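PDB 2W1J: putative sortase from Streptococcus pneumoniae, which probably acts as a class C sortase, a cysteine transpeptidase that covalently joins pilin subunits during assembly of the pneumococcal pilus fibre. Local coordinates for residues A[7-12]-A[66-71]; A[41-46]-A[173-178]; A[78-83]-A[91-96]; A[153-158]-A[186-191]. All coordinates share one frame; numbering follows the deposited sequence.

Interaction 1 of 4, residues A[7-12]-A[66-71]; sequences ADFDKE and MGHVEI
Phe9 lies with one face of its ring against the backbone of Gly67, where strand 65-71 passes beneath helix 5-15. Its CG is anti to the backbone N (chi1 -179°), which directs the ring from the helix down onto the strand. Gly67 CA sits 3.8 Å from the centroid of the Phe9 ring, displaced toward the rim with CZ as its nearest ring atom, and this geometry satisfies a CH-pi contact. The CA atoms of Phe9 and Gly67 are 6.9 Å apart, and it is the CA of Gly67 that meets the ring. The CD2 corner of Phe9 also touches His68 CD2 at 3.7 Å. That carbon meets the imidazole at its edge, while the two ring planes are steeply inclined, 82° apart.

One residue further along the helix, Asp10 reaches over with its carboxylate. His68 NE2 donates to Asp10 OD1 over 2.7 Å, with an N-H...O angle of 160°; the oxygen lies near the imidazole plane and is approached from its syn side. Carboxylate and ring are twisted against each other rather than coplanar. His68 ND1 is hydrogen-bonded to Asp77 OD1, so both ring nitrogens face carboxylates, which would probably favour a protonated imidazole and which fixes the ring's rotation.

The contact thus joins the N-terminal helix to the sheet at strand 65-71. There the backbone of that strand pairs with strand 76-82 and also bonds to His139 and Tyr137 of strand 135-139, and the His139 ring stacks on His68.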
loop_
_atom_site.group_PDB
_atom_site.type_symbol
_atom_site.label_atom_id
_atom_site.label_comp_id
_atom_site.label_asym_id
_atom_site.label_seq_id
_atom_site.Cartn_x
_atom_site.Cartn_y
_atom_site.Cartn_z
ATOM N N ALA A 7 6.314 -9.496 -12.205
ATOM C CA ALA A 7 7.130 -9.561 -13.410
ATOM C C ALA A 7 6.524 -8.715 -14.522
ATOM O O ALA A 7 7.227 -7.956 -15.191
ATOM C CB ALA A 7 7.281 -11.005 -13.867
ATOM N N ASP A 8 5.215 -8.850 -14.720
ATOM C CA ASP A 8 4.515 -8.077 -15.744
ATOM C C ASP A 8 4.661 -6.580 -15.501
ATOM O O ASP A 8 4.907 -5.805 -16.429
ATOM C CB ASP A 8 3.031 -8.452 -15.791
ATOM C CG ASP A 8 2.259 -7.635 -16.822
ATOM O OD1 ASP A 8 2.457 -7.863 -18.035
ATOM O OD2 ASP A 8 1.456 -6.765 -16.423
ATOM N N PHE A 9 4.496 -6.172 -14.247
ATOM C CA PHE A 9 4.601 -4.759 -13.904
ATOM C C PHE A 9 5.989 -4.192 -14.180
ATOM O O PHE A 9 6.129 -3.143 -14.807
ATOM C CB PHE A 9 4.222 -4.509 -12.444
ATOM C CG PHE A 9 4.294 -3.061 -12.057
ATOM C CD1 PHE A 9 3.187 -2.245 -12.195
ATOM C CD2 PHE A 9 5.477 -2.512 -11.589
ATOM C CE1 PHE A 9 3.249 -0.907 -11.861
ATOM C CE2 PHE A 9 5.548 -1.166 -11.245
ATOM C CZ PHE A 9 4.429 -0.367 -11.376
ATOM N N ASP A 10 7.022 -4.881 -13.715
ATOM C CA ASP A 10 8.382 -4.393 -13.918
ATOM C C ASP A 10 8.781 -4.355 -15.396
ATOM O O ASP A 10 9.440 -3.420 -15.844
ATOM C CB ASP A 10 9.386 -5.217 -13.110
ATOM C CG ASP A 10 9.226 -5.030 -11.610
ATOM O OD1 ASP A 10 8.562 -4.062 -11.171
ATOM O OD2 ASP A 10 9.775 -5.864 -10.866
ATOM N N LYS A 11 8.388 -5.378 -16.152
ATOM C CA LYS A 11 8.671 -5.416 -17.586
ATOM C C LYS A 11 7.993 -4.255 -18.305
ATOM O O LYS A 11 8.621 -3.551 -19.100
ATOM C CB LYS A 11 8.223 -6.752 -18.188
ATOM C CG LYS A 11 8.448 -6.875 -19.689
ATOM C CD LYS A 11 8.186 -8.297 -20.171
ATOM C CE LYS A 11 8.275 -8.401 -21.685
ATOM N NZ LYS A 11 8.085 -9.799 -22.163
ATOM N N GLU A 12 6.710 -4.052 -18.022
ATOM C CA GLU A 12 5.953 -2.985 -18.671
ATOM C C GLU A 12 6.429 -1.607 -18.223
ATOM O O GLU A 12 6.526 -0.681 -19.026
ATOM C CB GLU A 12 4.460 -3.137 -18.388
ATOM C CG GLU A 12 3.805 -4.263 -19.169
ATOM C CD GLU A 12 3.852 -4.054 -20.674
ATOM O OE1 GLU A 12 3.613 -2.916 -21.138
ATOM O OE2 GLU A 12 4.110 -5.037 -21.400
ATOM N N MET A 66 -0.962 -0.760 -9.546
ATOM C CA MET A 66 -0.305 0.526 -9.332
ATOM C C MET A 66 1.125 0.377 -8.821
ATOM O O MET A 66 1.824 1.366 -8.595
ATOM C CB MET A 66 -1.124 1.424 -8.401
ATOM C CG MET A 66 -0.899 1.165 -6.924
ATOM S SD MET A 66 -1.717 2.400 -5.885
ATOM C CE MET A 66 -3.446 1.985 -6.167
ATOM N N GLY A 67 1.576 -0.863 -8.664
ATOM C CA GLY A 67 2.954 -1.116 -8.251
ATOM C C GLY A 67 3.032 -2.385 -7.431
ATOM O O GLY A 67 2.169 -3.262 -7.543
ATOM N N HIS A 68 4.086 -2.512 -6.633
ATOM C CA HIS A 68 4.183 -3.638 -5.718
ATOM C C HIS A 68 4.906 -3.255 -4.449
ATOM O O HIS A 68 5.652 -2.272 -4.417
ATOM C CB HIS A 68 4.745 -4.932 -6.350
ATOM C CG HIS A 68 6.015 -4.770 -7.130
ATOM N ND1 HIS A 68 7.216 -5.298 -6.704
ATOM C CD2 HIS A 68 6.249 -4.264 -8.366
ATOM C CE1 HIS A 68 8.148 -5.058 -7.610
ATOM N NE2 HIS A 68 7.587 -4.436 -8.632
ATOM N N VAL A 69 4.623 -4.011 -3.398
ATOM C CA VAL A 69 5.273 -3.827 -2.112
ATOM C C VAL A 69 6.167 -5.025 -1.839
ATOM O O VAL A 69 5.709 -6.179 -1.831
ATOM C CB VAL A 69 4.240 -3.618 -0.968
ATOM C CG1 VAL A 69 3.234 -4.761 -0.886
ATOM C CG2 VAL A 69 4.944 -3.365 0.358
ATOM N N GLU A 70 7.445 -4.742 -1.631
ATOM C CA GLU A 70 8.477 -5.757 -1.483
ATOM C C GLU A 70 9.020 -5.698 -0.056
ATOM O O GLU A 70 9.466 -4.634 0.400
ATOM C CB GLU A 70 9.597 -5.475 -2.492
ATOM C CG GLU A 70 10.708 -6.513 -2.474
ATOM C CD GLU A 70 11.930 -6.095 -3.271
ATOM O OE1 GLU A 70 11.974 -4.952 -3.778
ATOM O OE2 GLU A 70 12.859 -6.925 -3.373
ATOM N N ILE A 71 8.983 -6.828 0.644
ATOM C CA ILE A 71 9.470 -6.870 2.017
ATOM C C ILE A 71 10.449 -8.040 2.099
ATOM O O ILE A 71 10.077 -9.173 2.424
ATOM C CB ILE A 71 8.333 -7.052 3.041
ATOM C CG1 ILE A 71 7.099 -6.208 2.681
ATOM C CG2 ILE A 71 8.852 -6.757 4.449
ATOM C CD1 ILE A 71 5.880 -6.506 3.542
#

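Interaction 2 of 4, residues A[41-46]-A[173-178]; sequences GDPWSE and TLLTCT
Trp44 turns its CG anti to its carbonyl carbon (chi1 -66°), and chi2 of -89° turns the indole plane about square to the CA-CB-CG plane, so a ring face is presented to Cys177. The cysteine uses the matching first torsion, -66°, to carry SG off strand 170-178 and over the indole. SG stands 3.5 Å from the centroid of the five-membered ring of Trp44 and 3.3 Å from CD2, above the middle of the bicycle: a sulfur-aromatic contact.

The indole's far end slides in beside the strand. CH2 of Trp44 approaches Thr176 CA at 3.8 Å and Leu175 CG at 4.1 Å, while Leu175 O lies at the ring edge. Cys177 and Leu175 are each modelled in two conformers, and these contacts belong to one of them. On the face opposite the sulfur, CB of Pro43 packs 3.8 Å above the ring plane. The indole is therefore sandwiched between its preceding proline and the cysteine. A type I turn from Asp42 to Ser45 holds this shape, Asp42 O accepting from both Ser45 N and Ser45 OG.

A bound glycerol lies close to Trp44, and His115 meets the indole obliquely. Cys177 ends the Thr-Leu-Leu-Thr-Cys run that fits the TLXTC signature of sortases, and Asp42-Pro43-Trp44 is consistent with the lid motif of pilus-building class C sortases, folded here over the probable active-site cysteine.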
loop_
_atom_site.group_PDB
_atom_site.type_symbol
_atom_site.label_atom_id
_atom_site.label_comp_id
_atom_site.label_asym_id
_atom_site.label_seq_id
_atom_site.Cartn_x
_atom_site.Cartn_y
_atom_site.Cartn_z
ATOM N N GLY A 41 -12.906 3.269 4.873
ATOM C CA GLY A 41 -13.535 2.350 5.818
ATOM C C GLY A 41 -12.613 1.198 6.192
ATOM O O GLY A 41 -11.488 1.109 5.701
ATOM N N ASP A 42 -13.088 0.314 7.065
ATOM C CA ASP A 42 -12.343 -0.899 7.418
ATOM C C ASP A 42 -12.470 -1.896 6.274
ATOM O O ASP A 42 -13.575 -2.334 5.961
ATOM C CB ASP A 42 -12.913 -1.510 8.706
ATOM C CG ASP A 42 -12.319 -2.872 9.034
ATOM O OD1 ASP A 42 -11.121 -3.086 8.759
ATOM O OD2 ASP A 42 -13.046 -3.701 9.620
ATOM N N PRO A 43 -11.345 -2.264 5.640
ATOM C CA PRO A 43 -11.437 -3.111 4.448
ATOM C C PRO A 43 -12.194 -4.418 4.644
ATOM O O PRO A 43 -12.737 -4.963 3.683
ATOM C CB PRO A 43 -9.971 -3.408 4.125
ATOM C CG PRO A 43 -9.254 -2.186 4.588
ATOM C CD PRO A 43 -9.972 -1.768 5.854
ATOM N N TRP A 44 -12.221 -4.926 5.872
ATOM C CA TRP A 44 -12.801 -6.242 6.105
ATOM C C TRP A 44 -14.285 -6.189 6.469
ATOM O O TRP A 44 -14.921 -7.226 6.663
ATOM C CB TRP A 44 -11.975 -7.025 7.129
ATOM C CG TRP A 44 -10.601 -7.349 6.602
ATOM C CD1 TRP A 44 -10.239 -8.454 5.893
ATOM C CD2 TRP A 44 -9.425 -6.532 6.697
ATOM N NE1 TRP A 44 -8.906 -8.388 5.553
ATOM C CE2 TRP A 44 -8.382 -7.222 6.044
ATOM C CE3 TRP A 44 -9.148 -5.296 7.288
ATOM C CZ2 TRP A 44 -7.087 -6.711 5.955
ATOM C CZ3 TRP A 44 -7.859 -4.792 7.200
ATOM C CH2 TRP A 44 -6.847 -5.496 6.534
ATOM N N SER A 45 -14.840 -4.984 6.529
ATOM C CA SER A 45 -16.271 -4.815 6.766
ATOM C C SER A 45 -17.054 -5.167 5.504
ATOM O O SER A 45 -16.521 -5.113 4.398
ATOM C CB SER A 45 -16.575 -3.377 7.182
ATOM O OG SER A 45 -16.451 -2.492 6.083
ATOM N N GLU A 46 -18.326 -5.516 5.670
ATOM C CA GLU A 46 -19.152 -5.913 4.535
ATOM C C GLU A 46 -19.272 -4.811 3.489
ATOM O O GLU A 46 -19.211 -5.079 2.289
ATOM C CB GLU A 46 -20.540 -6.367 5.002
ATOM C CG GLU A 46 -20.538 -7.732 5.663
ATOM C CD GLU A 46 -20.096 -8.829 4.716
ATOM O OE1 GLU A 46 -20.641 -8.898 3.595
ATOM O OE2 GLU A 46 -19.204 -9.621 5.092
ATOM N N THR A 173 2.107 2.806 5.783
ATOM C CA THR A 173 1.690 1.798 6.753
ATOM C C THR A 173 1.163 0.572 6.024
ATOM O O THR A 173 0.367 0.677 5.081
ATOM C CB THR A 173 0.630 2.356 7.723
ATOM O OG1 THR A 173 1.231 3.393 8.512
ATOM C CG2 THR A 173 0.058 1.271 8.649
ATOM N N LEU A 174 1.639 -0.588 6.468
ATOM C CA LEU A 174 1.160 -1.887 6.024
ATOM C C LEU A 174 0.147 -2.374 7.056
ATOM O O LEU A 174 0.438 -2.423 8.257
ATOM C CB LEU A 174 2.336 -2.851 5.874
ATOM C CG LEU A 174 3.532 -2.284 5.097
ATOM C CD1 LEU A 174 4.635 -3.327 5.042
ATOM C CD2 LEU A 174 3.123 -1.879 3.699
ATOM N N LEU A 175 -1.053 -2.687 6.567
ATOM C CA LEU A 175 -2.220 -2.942 7.404
ATOM C C LEU A 175 -2.737 -4.364 7.195
ATOM O O LEU A 175 -2.970 -4.770 6.059
ATOM C CB LEU A 175 -3.315 -1.942 7.016
ATOM C CG LEU A 175 -4.724 -2.117 7.575
ATOM C CD1 LEU A 175 -4.694 -1.971 9.086
ATOM C CD2 LEU A 175 -5.695 -1.117 6.961
ATOM N N THR A 176 -2.940 -5.099 8.290
ATOM C CA THR A 176 -3.565 -6.419 8.195
ATOM C C THR A 176 -4.397 -6.690 9.441
ATOM O O THR A 176 -4.464 -5.854 10.341
ATOM C CB THR A 176 -2.513 -7.510 7.929
ATOM O OG1 THR A 176 -3.161 -8.715 7.518
ATOM C CG2 THR A 176 -1.650 -7.779 9.157
ATOM N N CYS A 177 -5.032 -7.855 9.493
ATOM C CA CYS A 177 -5.803 -8.227 10.674
ATOM C C CYS A 177 -4.935 -8.948 11.692
ATOM O O CYS A 177 -3.933 -9.573 11.341
ATOM C CB CYS A 177 -6.992 -9.106 10.288
ATOM S SG CYS A 177 -8.214 -8.229 9.306
ATOM N N THR A 178 -5.334 -8.874 12.957
ATOM C CA THR A 178 -4.557 -9.474 14.032
ATOM C C THR A 178 -5.474 -9.610 15.253
ATOM O O THR A 178 -6.542 -9.002 15.284
ATOM C CB THR A 178 -3.327 -8.583 14.331
ATOM O OG1 THR A 178 -2.227 -9.385 14.774
ATOM C CG2 THR A 178 -3.642 -7.487 15.336
#

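Interaction 3 of 4, residues A[78-83]-A[91-96]; sequences LPVYAG and QGAGHL
The amide oxygen OE1 of Gln91 stands loosely over one face of the Tyr81 ring, with the amide and ring planes inclined at 39°. The two side chains cross at about a right angle, with Gln91 CB 4.2 Å from Tyr81 CE1. At the phenol's edge, near its plane, is Ala93 O, 3.7 Å from Tyr81 CD1. The hydroxyl reaches past the strand to a water 2.6 Å from Tyr81 OH, and that water in turn donates to Gln91 O. Arg65 NH1 is a further hydrogen-bonding partner of the hydroxyl.

The two strands pair in parallel, their short axes at 37°. Ala93 N donates to Pro79 O, then Tyr81 N to Ala93 O at 2.9 Å, then His95 N to Tyr81 O at 2.8 Å, all with N-H...O angles near 164°. Tyr81 thus spans Gly94, bonding to the residues before and after it. On the other face of the sheet Val80 CG2 packs on Ala93 CB at 4.2 Å, backed by Ile112.

Gly92 and Gly94 permit close passage: Gly83 O lies 3.1 Å from Gly94 CA, on the side where a side chain would start, so the backbones pass closely there. This is a beta-alpha-beta unit, strand 76-82, helix 86-91, strand 93-95. Chemically, three straight backbone bonds set the register, while the buried tyrosine is joined through water to Gln91 O, where helix 86-91 gives way to strand 93-95, and so ties that junction back to the first strand.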
loop_
_atom_site.group_PDB
_atom_site.type_symbol
_atom_site.label_atom_id
_atom_site.label_comp_id
_atom_site.label_asym_id
_atom_site.label_seq_id
_atom_site.Cartn_x
_atom_site.Cartn_y
_atom_site.Cartn_z
ATOM N N LEU A 78 4.228 -8.274 -3.282
ATOM C CA LEU A 78 2.815 -8.329 -3.660
ATOM C C LEU A 78 2.453 -7.193 -4.593
ATOM O O LEU A 78 2.821 -6.047 -4.347
ATOM C CB LEU A 78 1.919 -8.219 -2.430
ATOM C CG LEU A 78 1.823 -9.416 -1.498
ATOM C CD1 LEU A 78 0.908 -9.039 -0.343
ATOM C CD2 LEU A 78 1.286 -10.634 -2.242
ATOM N N PRO A 79 1.693 -7.496 -5.650
ATOM C CA PRO A 79 1.161 -6.414 -6.466
ATOM C C PRO A 79 0.144 -5.613 -5.664
ATOM O O PRO A 79 -0.541 -6.170 -4.787
ATOM C CB PRO A 79 0.467 -7.145 -7.612
ATOM C CG PRO A 79 0.076 -8.472 -7.026
ATOM C CD PRO A 79 1.141 -8.814 -6.020
ATOM N N VAL A 80 0.067 -4.313 -5.941
ATOM C CA VAL A 80 -0.855 -3.422 -5.249
ATOM C C VAL A 80 -1.900 -2.928 -6.238
ATOM O O VAL A 80 -1.562 -2.430 -7.320
ATOM C CB VAL A 80 -0.106 -2.201 -4.647
ATOM C CG1 VAL A 80 -1.086 -1.245 -4.001
ATOM C CG2 VAL A 80 0.951 -2.649 -3.648
ATOM N N TYR A 81 -3.169 -3.073 -5.868
ATOM C CA TYR A 81 -4.286 -2.620 -6.696
ATOM C C TYR A 81 -5.001 -1.484 -5.996
ATOM O O TYR A 81 -4.886 -1.338 -4.780
ATOM C CB TYR A 81 -5.283 -3.759 -6.932
ATOM C CG TYR A 81 -4.675 -4.926 -7.660
ATOM C CD1 TYR A 81 -4.071 -5.966 -6.974
ATOM C CD2 TYR A 81 -4.680 -4.972 -9.048
ATOM C CE1 TYR A 81 -3.498 -7.028 -7.650
ATOM C CE2 TYR A 81 -4.108 -6.026 -9.729
ATOM C CZ TYR A 81 -3.513 -7.046 -9.026
ATOM O OH TYR A 81 -2.950 -8.096 -9.718
ATOM N N ALA A 82 -5.745 -0.689 -6.760
ATOM C CA ALA A 82 -6.544 0.384 -6.183
ATOM C C ALA A 82 -7.710 -0.158 -5.357
ATOM O O ALA A 82 -8.381 -1.111 -5.752
ATOM C CB ALA A 82 -7.054 1.309 -7.276
ATOM N N GLY A 83 -7.952 0.472 -4.215
ATOM C CA GLY A 83 -9.058 0.082 -3.344
ATOM C C GLY A 83 -8.804 -1.214 -2.604
ATOM O O GLY A 83 -7.737 -1.824 -2.727
ATOM N N GLN A 91 -6.329 -11.181 -4.659
ATOM C CA GLN A 91 -5.300 -11.183 -5.690
ATOM C C GLN A 91 -3.946 -10.630 -5.220
ATOM O O GLN A 91 -2.901 -10.991 -5.753
ATOM C CB GLN A 91 -5.800 -10.424 -6.924
ATOM C CG GLN A 91 -6.993 -11.083 -7.609
ATOM C CD GLN A 91 -7.553 -10.257 -8.752
ATOM O OE1 GLN A 91 -7.512 -9.026 -8.724
ATOM N NE2 GLN A 91 -8.090 -10.931 -9.762
ATOM N N GLY A 92 -3.959 -9.760 -4.214
ATOM C CA GLY A 92 -2.724 -9.135 -3.745
ATOM C C GLY A 92 -3.014 -8.152 -2.638
ATOM O O GLY A 92 -3.853 -8.418 -1.777
ATOM N N ALA A 93 -2.314 -7.023 -2.652
ATOM C CA ALA A 93 -2.550 -5.964 -1.684
ATOM C C ALA A 93 -3.446 -4.890 -2.292
ATOM O O ALA A 93 -3.455 -4.683 -3.518
ATOM C CB ALA A 93 -1.221 -5.345 -1.235
ATOM N N GLY A 94 -4.185 -4.192 -1.438
ATOM C CA GLY A 94 -5.042 -3.094 -1.873
ATOM C C GLY A 94 -4.634 -1.782 -1.238
ATOM O O GLY A 94 -4.294 -1.718 -0.059
ATOM N N HIS A 95 -4.678 -0.715 -2.018
ATOM C CA HIS A 95 -4.422 0.612 -1.487
ATOM C C HIS A 95 -5.684 1.140 -0.807
ATOM O O HIS A 95 -6.775 1.091 -1.384
ATOM C CB HIS A 95 -4.007 1.535 -2.625
ATOM C CG HIS A 95 -3.890 2.963 -2.209
ATOM N ND1 HIS A 95 -4.879 3.892 -2.452
ATOM C CD2 HIS A 95 -2.914 3.611 -1.528
ATOM C CE1 HIS A 95 -4.516 5.054 -1.938
ATOM N NE2 HIS A 95 -3.332 4.908 -1.369
ATOM N N LEU A 96 -5.537 1.645 0.415
ATOM C CA LEU A 96 -6.667 2.161 1.172
ATOM C C LEU A 96 -7.108 3.530 0.659
ATOM O O LEU A 96 -6.417 4.536 0.829
ATOM C CB LEU A 96 -6.325 2.227 2.659
ATOM C CG LEU A 96 -7.461 2.534 3.647
ATOM C CD1 LEU A 96 -8.591 1.520 3.545
ATOM C CD2 LEU A 96 -6.928 2.582 5.068
HETATM O O HOH W 1 -2.422 -10.459 -8.682
#

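Interaction 4 of 4, residues A[153-158]-A[186-191]; sequences KVIEPT and RLLVRG
Lys153 and Leu188 form one hydrogen-bonded pair of an antiparallel ladder, and Ile155 with Arg186 forms the next. Four backbone bonds make the ladder: Lys153 N to Leu188 O is 3.0 Å, while Leu188 N to Lys153 O, Ile155 N to Arg186 O and Arg186 N to Ile155 O are all 2.9 Å. Between them, Val154 faces Leu187 as a non-hydrogen-bonded pair, with Val154 CA directed at Arg186 O over 3.3 Å.

Apolar contacts lie on both faces. Val154 CG2 meets Leu187 CD1 on one; on the other, Ile155 places CG1 between its backbone N and carbonyl carbon (chi1 60°), against Arg186 CB at 3.7 Å, and its CG2 and CD1 cross the end of Leu188.

The cationic group makes a third kind of contact. Arg186 bends at its second torsion (chi2 -68°), bringing one face of the guanidinium up to Pro157 CG, which is 3.6 Å from Arg186 CZ and central over that face. A water donates to Pro157 O and is only weakly held by Arg186 NE. The outer nitrogens have partners beyond the pair: NH2 in a salt bridge with Asp42 OD2, NH1 with Asn183 O.

Carbon on one face and oxygen acceptors at the rim together fix how the guanidinium is turned. Arg186, on the strand after the one carrying Cys177, is probably the conserved arginine of the sortase active site, and its salt bridge to Asp42 joins it to the probable lid.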
loop_
_atom_site.group_PDB
_atom_site.type_symbol
_atom_site.label_atom_id
_atom_site.label_comp_id
_atom_site.label_asym_id
_atom_site.label_seq_id
_atom_site.Cartn_x
_atom_site.Cartn_y
_atom_site.Cartn_z
ATOM N N LYS A 153 1.872 -1.223 15.743
ATOM C CA LYS A 153 0.856 -1.105 16.766
ATOM C C LYS A 153 -0.404 -1.862 16.412
ATOM O O LYS A 153 -0.646 -2.206 15.250
ATOM C CB LYS A 153 0.567 0.345 17.129
ATOM C CG LYS A 153 -0.195 1.104 16.085
ATOM C CD LYS A 153 -0.324 2.596 16.479
ATOM C CE LYS A 153 -1.220 2.802 17.677
ATOM N NZ LYS A 153 -1.292 4.230 18.110
ATOM N N VAL A 154 -1.191 -2.129 17.444
ATOM C CA VAL A 154 -2.464 -2.814 17.293
ATOM C C VAL A 154 -3.604 -1.835 17.590
ATOM O O VAL A 154 -3.550 -1.091 18.575
ATOM C CB VAL A 154 -2.539 -4.046 18.212
ATOM C CG1 VAL A 154 -3.899 -4.722 18.109
ATOM C CG2 VAL A 154 -1.420 -5.020 17.867
ATOM N N ILE A 155 -4.611 -1.814 16.719
ATOM C CA ILE A 155 -5.752 -0.909 16.874
ATOM C C ILE A 155 -7.061 -1.682 16.741
ATOM O O ILE A 155 -7.096 -2.806 16.215
ATOM C CB ILE A 155 -5.757 0.201 15.772
ATOM C CG1 ILE A 155 -5.850 -0.421 14.378
ATOM C CG2 ILE A 155 -4.533 1.106 15.886
ATOM C CD1 ILE A 155 -6.241 0.553 13.255
ATOM N N GLU A 156 -8.150 -1.067 17.180
ATOM C CA GLU A 156 -9.461 -1.599 16.823
ATOM C C GLU A 156 -9.791 -1.182 15.386
ATOM O O GLU A 156 -9.274 -0.175 14.885
ATOM C CB GLU A 156 -10.540 -1.140 17.797
ATOM C CG GLU A 156 -10.670 0.354 17.838
ATOM C CD GLU A 156 -11.672 0.843 18.851
ATOM O OE1 GLU A 156 -11.838 0.189 19.906
ATOM O OE2 GLU A 156 -12.281 1.898 18.583
ATOM N N PRO A 157 -10.649 -1.960 14.715
ATOM C CA PRO A 157 -10.807 -1.823 13.271
ATOM C C PRO A 157 -11.292 -0.472 12.743
ATOM O O PRO A 157 -11.011 -0.142 11.596
ATOM C CB PRO A 157 -11.800 -2.934 12.926
ATOM C CG PRO A 157 -11.495 -3.996 13.937
ATOM C CD PRO A 157 -11.236 -3.219 15.209
ATOM N N THR A 158 -12.024 0.294 13.540
ATOM C CA THR A 158 -12.570 1.552 13.021
ATOM C C THR A 158 -11.846 2.796 13.521
ATOM O O THR A 158 -12.313 3.922 13.316
ATOM C CB THR A 158 -14.071 1.687 13.317
ATOM O OG1 THR A 158 -14.300 1.497 14.718
ATOM C CG2 THR A 158 -14.853 0.655 12.524
ATOM N N ARG A 186 -6.503 -4.816 14.259
ATOM C CA ARG A 186 -5.672 -4.609 13.074
ATOM C C ARG A 186 -4.244 -4.331 13.512
ATOM O O ARG A 186 -4.011 -3.676 14.537
ATOM C CB ARG A 186 -6.180 -3.442 12.210
ATOM C CG ARG A 186 -7.669 -3.531 11.858
ATOM C CD ARG A 186 -7.982 -4.683 10.922
ATOM N NE ARG A 186 -9.416 -4.797 10.640
ATOM C CZ ARG A 186 -10.223 -5.741 11.114
ATOM N NH1 ARG A 186 -9.767 -6.678 11.936
ATOM N NH2 ARG A 186 -11.508 -5.743 10.762
ATOM N N LEU A 187 -3.303 -4.865 12.742
ATOM C CA LEU A 187 -1.877 -4.635 12.942
ATOM C C LEU A 187 -1.418 -3.599 11.928
ATOM O O LEU A 187 -1.692 -3.737 10.724
ATOM C CB LEU A 187 -1.115 -5.943 12.712
ATOM C CG LEU A 187 0.405 -5.891 12.870
ATOM C CD1 LEU A 187 0.762 -5.653 14.313
ATOM C CD2 LEU A 187 1.056 -7.182 12.376
ATOM N N LEU A 188 -0.714 -2.584 12.417
ATOM C CA LEU A 188 -0.191 -1.496 11.599
ATOM C C LEU A 188 1.320 -1.503 11.696
ATOM O O LEU A 188 1.862 -1.301 12.790
ATOM C CB LEU A 188 -0.661 -0.146 12.134
ATOM C CG LEU A 188 -2.146 0.176 12.140
ATOM C CD1 LEU A 188 -2.391 1.627 12.480
ATOM C CD2 LEU A 188 -2.805 -0.200 10.857
ATOM N N VAL A 189 1.992 -1.707 10.573
ATOM C CA VAL A 189 3.442 -1.640 10.535
ATOM C C VAL A 189 3.786 -0.390 9.737
ATOM O O VAL A 189 3.576 -0.356 8.524
ATOM C CB VAL A 189 4.035 -2.902 9.891
ATOM C CG1 VAL A 189 5.537 -2.742 9.704
ATOM C CG2 VAL A 189 3.720 -4.133 10.755
ATOM N N ARG A 190 4.267 0.640 10.425
ATOM C CA ARG A 190 4.545 1.928 9.795
ATOM C C ARG A 190 6.026 2.067 9.512
ATOM O O ARG A 190 6.850 1.834 10.401
ATOM C CB ARG A 190 4.113 3.084 10.704
ATOM C CG ARG A 190 4.230 4.443 10.039
ATOM C CD ARG A 190 3.860 5.550 11.005
ATOM N NE ARG A 190 4.885 5.753 12.018
ATOM C CZ ARG A 190 4.785 6.624 13.013
ATOM N NH1 ARG A 190 3.654 7.300 13.193
ATOM N NH2 ARG A 190 5.792 6.777 13.865
ATOM N N GLY A 191 6.359 2.496 8.295
ATOM C CA GLY A 191 7.735 2.870 7.957
ATOM C C GLY A 191 7.831 4.323 7.528
ATOM O O GLY A 191 6.880 4.855 6.960
HETATM O O HOH W 2 -9.249 -1.632 9.504
#

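In the fold
From the N terminus, interaction 1 brings helix 5-15 onto strand 65-71 and closes a loop holding helix 18-33 and the 41-46 segment. That segment leaves the loop to meet strand 170-178, so interactions 1 and 2 cross, on opposite sides of the chain's centre. Interaction 3, a short local closure, falls wholly within the span of interaction 2; it shares the sheet with interaction 1, Gly67 O lying 2.8 Å from Val80 N. Interaction 4 closes the stretch between strands 144-155 and 185-194, which holds strand 170-178, and so crosses interaction 2. Together they tie the N-terminal helix and probable lid to strands 65-71, 76-82 and 93-95 and to 170-178, 185-194 and 144-155.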